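DNA repair protein RecO (Deinococcus radiodurans, PDB 1U5K) is probably involved in DNA repair and recombination through the RecF pathway, and carries a zinc-binding site alongside its OB-type domain. Local coordinates at residues R211-L214 against W215-L218; E130-A133 against L134-Y138. All coordinates share one frame; numbering follows the deposited sequence.

Interaction 1 of 2, residues R211-L214 against W215-L218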
# COMPACT_ATOMS: atom_id res chain seq x y z
N ARG A 211 -16.05 -12.99 10.82
CA ARG A 211 -14.71 -12.92 10.28
C ARG A 211 -14.07 -11.53 10.30
O ARG A 211 -12.87 -11.46 10.55
CB ARG A 211 -14.65 -13.55 8.89
CG ARG A 211 -14.83 -15.04 8.91
CD ARG A 211 -14.81 -15.64 7.53
NE ARG A 211 -15.27 -17.01 7.58
CZ ARG A 211 -15.27 -17.87 6.57
NH1 ARG A 211 -14.83 -17.51 5.37
NH2 ARG A 211 -15.67 -19.12 6.79
N PRO A 212 -14.80 -10.45 10.03
CA PRO A 212 -14.20 -9.12 10.12
C PRO A 212 -13.49 -8.90 11.46
O PRO A 212 -12.40 -8.32 11.46
CB PRO A 212 -15.38 -8.17 9.88
CG PRO A 212 -16.26 -8.99 8.97
CD PRO A 212 -16.19 -10.38 9.54
N ALA A 213 -14.04 -9.39 12.56
CA ALA A 213 -13.39 -9.32 13.87
C ALA A 213 -12.01 -9.99 13.88
O ALA A 213 -11.05 -9.45 14.43
CB ALA A 213 -14.27 -9.94 14.92
N LEU A 214 -11.94 -11.17 13.27
CA LEU A 214 -10.69 -11.91 13.10
C LEU A 214 -9.64 -11.19 12.24
O LEU A 214 -8.47 -11.16 12.62
CB LEU A 214 -10.95 -13.31 12.57
CG LEU A 214 -11.81 -14.20 13.46
CD1 LEU A 214 -12.02 -15.55 12.81
CD2 LEU A 214 -11.08 -14.38 14.79
N TRP A 215 -10.07 -10.61 11.13
CA TRP A 215 -9.17 -9.85 10.27
C TRP A 215 -8.67 -8.63 11.02
O TRP A 215 -7.50 -8.29 10.93
CB TRP A 215 -9.81 -9.41 8.96
CG TRP A 215 -9.93 -10.51 7.97
CD1 TRP A 215 -11.10 -11.02 7.48
CD2 TRP A 215 -8.86 -11.28 7.39
NE1 TRP A 215 -10.82 -12.05 6.62
CE2 TRP A 215 -9.46 -12.22 6.53
CE3 TRP A 215 -7.47 -11.27 7.50
CZ2 TRP A 215 -8.72 -13.15 5.81
CZ3 TRP A 215 -6.73 -12.20 6.77
CH2 TRP A 215 -7.36 -13.15 5.95
N ARG A 216 -9.55 -7.98 11.78
CA ARG A 216 -9.20 -6.75 12.46
C ARG A 216 -8.15 -6.99 13.54
O ARG A 216 -7.19 -6.24 13.66
CB ARG A 216 -10.42 -6.02 13.01
CG ARG A 216 -11.16 -5.21 11.95
CD ARG A 216 -12.09 -4.13 12.50
NE ARG A 216 -13.03 -4.73 13.44
CZ ARG A 216 -14.19 -5.28 13.08
NH1 ARG A 216 -14.59 -5.27 11.82
NH2 ARG A 216 -14.96 -5.82 14.02
N ALA A 217 -8.33 -8.06 14.30
CA ALA A 217 -7.43 -8.38 15.38
C ALA A 217 -6.04 -8.70 14.83
O ALA A 217 -5.03 -8.22 15.35
CB ALA A 217 -7.98 -9.53 16.16
N LEU A 218 -6.03 -9.46 13.74
CA LEU A 218 -4.80 -9.81 13.04
C LEU A 218 -4.04 -8.55 12.60
O LEU A 218 -2.84 -8.46 12.85
CB LEU A 218 -5.08 -10.75 11.87
CG LEU A 218 -3.87 -11.15 11.02
CD1 LEU A 218 -2.99 -12.02 11.84
CD2 LEU A 218 -4.30 -11.78 9.70

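Interaction 2 of 2, residues E130-A133 against L134-Y138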
# COMPACT_ATOMS: atom_id res chain seq x y z
N GLU A 130 -11.17 -17.71 1.79
CA GLU A 130 -11.03 -16.74 2.87
C GLU A 130 -10.63 -17.46 4.15
O GLU A 130 -9.76 -16.99 4.89
CB GLU A 130 -12.29 -15.90 3.11
CG GLU A 130 -12.04 -14.86 4.20
CD GLU A 130 -13.27 -14.13 4.68
OE1 GLU A 130 -14.36 -14.67 4.42
OE2 GLU A 130 -13.18 -13.03 5.27
N TRP A 131 -11.27 -18.60 4.42
CA TRP A 131 -11.04 -19.34 5.65
C TRP A 131 -9.63 -19.93 5.65
O TRP A 131 -8.95 -19.96 6.69
CB TRP A 131 -12.09 -20.41 5.94
CG TRP A 131 -11.90 -21.03 7.28
CD1 TRP A 131 -11.63 -22.33 7.55
CD2 TRP A 131 -11.95 -20.36 8.55
NE1 TRP A 131 -11.47 -22.51 8.90
CE2 TRP A 131 -11.68 -21.32 9.54
CE3 TRP A 131 -12.19 -19.04 8.95
CZ2 TRP A 131 -11.63 -21.01 10.90
CZ3 TRP A 131 -12.10 -18.73 10.28
CH2 TRP A 131 -11.87 -19.71 11.25
N VAL A 132 -9.18 -20.42 4.50
CA VAL A 132 -7.80 -20.89 4.39
C VAL A 132 -6.85 -19.75 4.80
O VAL A 132 -5.93 -19.93 5.59
CB VAL A 132 -7.47 -21.41 2.98
CG1 VAL A 132 -6.04 -21.87 2.85
CG2 VAL A 132 -8.38 -22.59 2.61
N ALA A 133 -7.09 -18.56 4.26
CA ALA A 133 -6.19 -17.43 4.52
C ALA A 133 -6.21 -16.99 5.97
O ALA A 133 -5.15 -16.71 6.52
CB ALA A 133 -6.49 -16.27 3.57
N LEU A 134 -7.39 -16.93 6.60
CA LEU A 134 -7.49 -16.66 8.03
C LEU A 134 -6.66 -17.64 8.84
O LEU A 134 -5.83 -17.26 9.67
CB LEU A 134 -8.93 -16.62 8.55
CG LEU A 134 -9.56 -15.24 8.48
CD1 LEU A 134 -11.03 -15.37 8.77
CD2 LEU A 134 -8.88 -14.18 9.36
N VAL A 135 -6.87 -18.92 8.57
CA VAL A 135 -6.23 -19.98 9.33
C VAL A 135 -4.71 -19.94 9.17
O VAL A 135 -3.99 -20.02 10.16
CB VAL A 135 -6.79 -21.35 8.95
CG1 VAL A 135 -5.94 -22.46 9.50
CG2 VAL A 135 -8.21 -21.45 9.46
N MET A 136 -4.26 -19.76 7.94
CA MET A 136 -2.85 -19.84 7.59
C MET A 136 -2.12 -18.59 8.07
O MET A 136 -1.01 -18.67 8.59
CB MET A 136 -2.71 -20.02 6.07
CG MET A 136 -3.28 -21.36 5.60
SD MET A 136 -2.44 -22.75 6.31
CE MET A 136 -1.12 -22.84 5.33
N SER A 137 -2.76 -17.44 7.94
CA SER A 137 -2.16 -16.21 8.44
C SER A 137 -1.94 -16.25 9.96
O SER A 137 -0.84 -15.94 10.46
CB SER A 137 -2.88 -15.02 7.79
OG SER A 137 -4.08 -14.78 8.51
N TYR A 138 -2.91 -16.75 10.73
CA TYR A 138 -2.74 -16.90 12.17
C TYR A 138 -1.70 -17.95 12.53
O TYR A 138 -0.85 -17.75 13.40
CB TYR A 138 -4.08 -17.18 12.87
CG TYR A 138 -4.89 -15.98 13.27
CD1 TYR A 138 -5.68 -15.32 12.34
CD2 TYR A 138 -4.85 -15.47 14.58
CE1 TYR A 138 -6.40 -14.21 12.71
CE2 TYR A 138 -5.60 -14.38 14.96
CZ TYR A 138 -6.38 -13.74 14.02
OH TYR A 138 -7.16 -12.64 14.32

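Interaction 1 of 2, residues R211-L214 against W215-L218
Trp215 lays the pyrrole side of its indole back along the preceding turn, CD1 coming within 3.6 Å of Arg211 O while CA of Pro212 lies at the ring edge. With chi1 at -76°, CG stands beside its own backbone N, and the ring comes to lie beside the start of the helix. Its NE1 is hydrogen-bonded to Glu130 OE2, and Arg211 reaches the other oxygen of that carboxylate as well as Asp128, so one acidic side chain serves both residues; tryptophan suits the spot because a broad apolar ring fills a buried flank while its N-H is taken up by the Glu130 carboxylate.

All this belongs to the opening of the amphipathic helix 211-225, where the N-H groups of Trp215 to Leu218 bond in turn to the C=O groups of Arg211 to Leu214, Arg216 N lying 2.9 Å from Pro212 O. Proline suits the first turn, where its missing N-H costs no bond within the helix. On the exposed flank Arg216 bends at chi3 (-55°) and doubles back, its NH1 3.6 Å from Pro212 CB and its NH2 3.8 Å from Ala213 CA; Pro212 O lies under one face of the guanidinium, nearer its margin than its centre. Leu214, branched and apolar, points its side chain from the buried flank into Val186, Phe189 and Leu190 of helix 184-192.

Interaction 2 of 2, residues E130-A133 against L134-Y138
Trp131 and Val135 meet because their first torsions send them to the same flank of the helix: the indole CG is anti to its backbone N (chi1 -173°), while Val135, with chi1 at 168°, holds CG2 anti to its carbonyl carbon. That methyl comes over one face of the indole in a CH-pi contact, 3.7 Å from the centroid of the five-membered ring and 24° off the ring normal; its closest ring carbon is Trp131 CE2, at 3.5 Å. The six-membered part of the same ring takes Leu134, whose CD1 lies 3.8 Å from Trp131 CZ3, the leucine running nearly perpendicular to the indole. Branched aliphatic residues three and four positions on thus use different parts of one large surface. Were Trp131 replaced by an alanine, a gap would probably open beside Val135 CG2 and Leu134 CD1, and Ser201 O would lose the N-H it now receives from the indole.

The backbone beneath is regular alpha-helix, with Leu134 N bonded to Glu130 O at 2.9 Å and Val135 N to Trp131 O at 3.0 Å. Further round, Val132 and Met136 run alongside each other in the same direction, Val132 CG1 3.9 Å from Met136 CG; the unbranched methionine bends at its next two torsions and packs on Leu115, Ala118 and Ser119 of helix 110-125. Ser137, a small residue, keeps OG close to the backbone, 3.0 Å from Ala133 O.

Helix 129-141 is enclosed on several flanks: Val132 also packs on helix 110-125, Ala133 presents its small side chain to Phe91 and Met95 of helix 86-102, Trp131 meets Phe189 of helix 184-192, and Leu134 and Tyr138 face helix 211-225.

Overall arrangement
Interaction 2 comes first along the chain, on helix 129-141, and interaction 1 follows on helix 211-225; their centres are about 11 Å apart, and both belong to the C-terminal region characteristic of RecO proteins. The residues between them include the four zinc-binding cysteines, so the two helices come together after the chain has gone out to the metal site and back, while both contacts lie away from it. They also touch directly: Tyr138 OH is 2.6 Å from Leu214 O, probably a hydrogen bond, and Leu218 packs on Ser137. With helices 86-102 and 184-192 around them, they form part of the helical body of the C-terminal region.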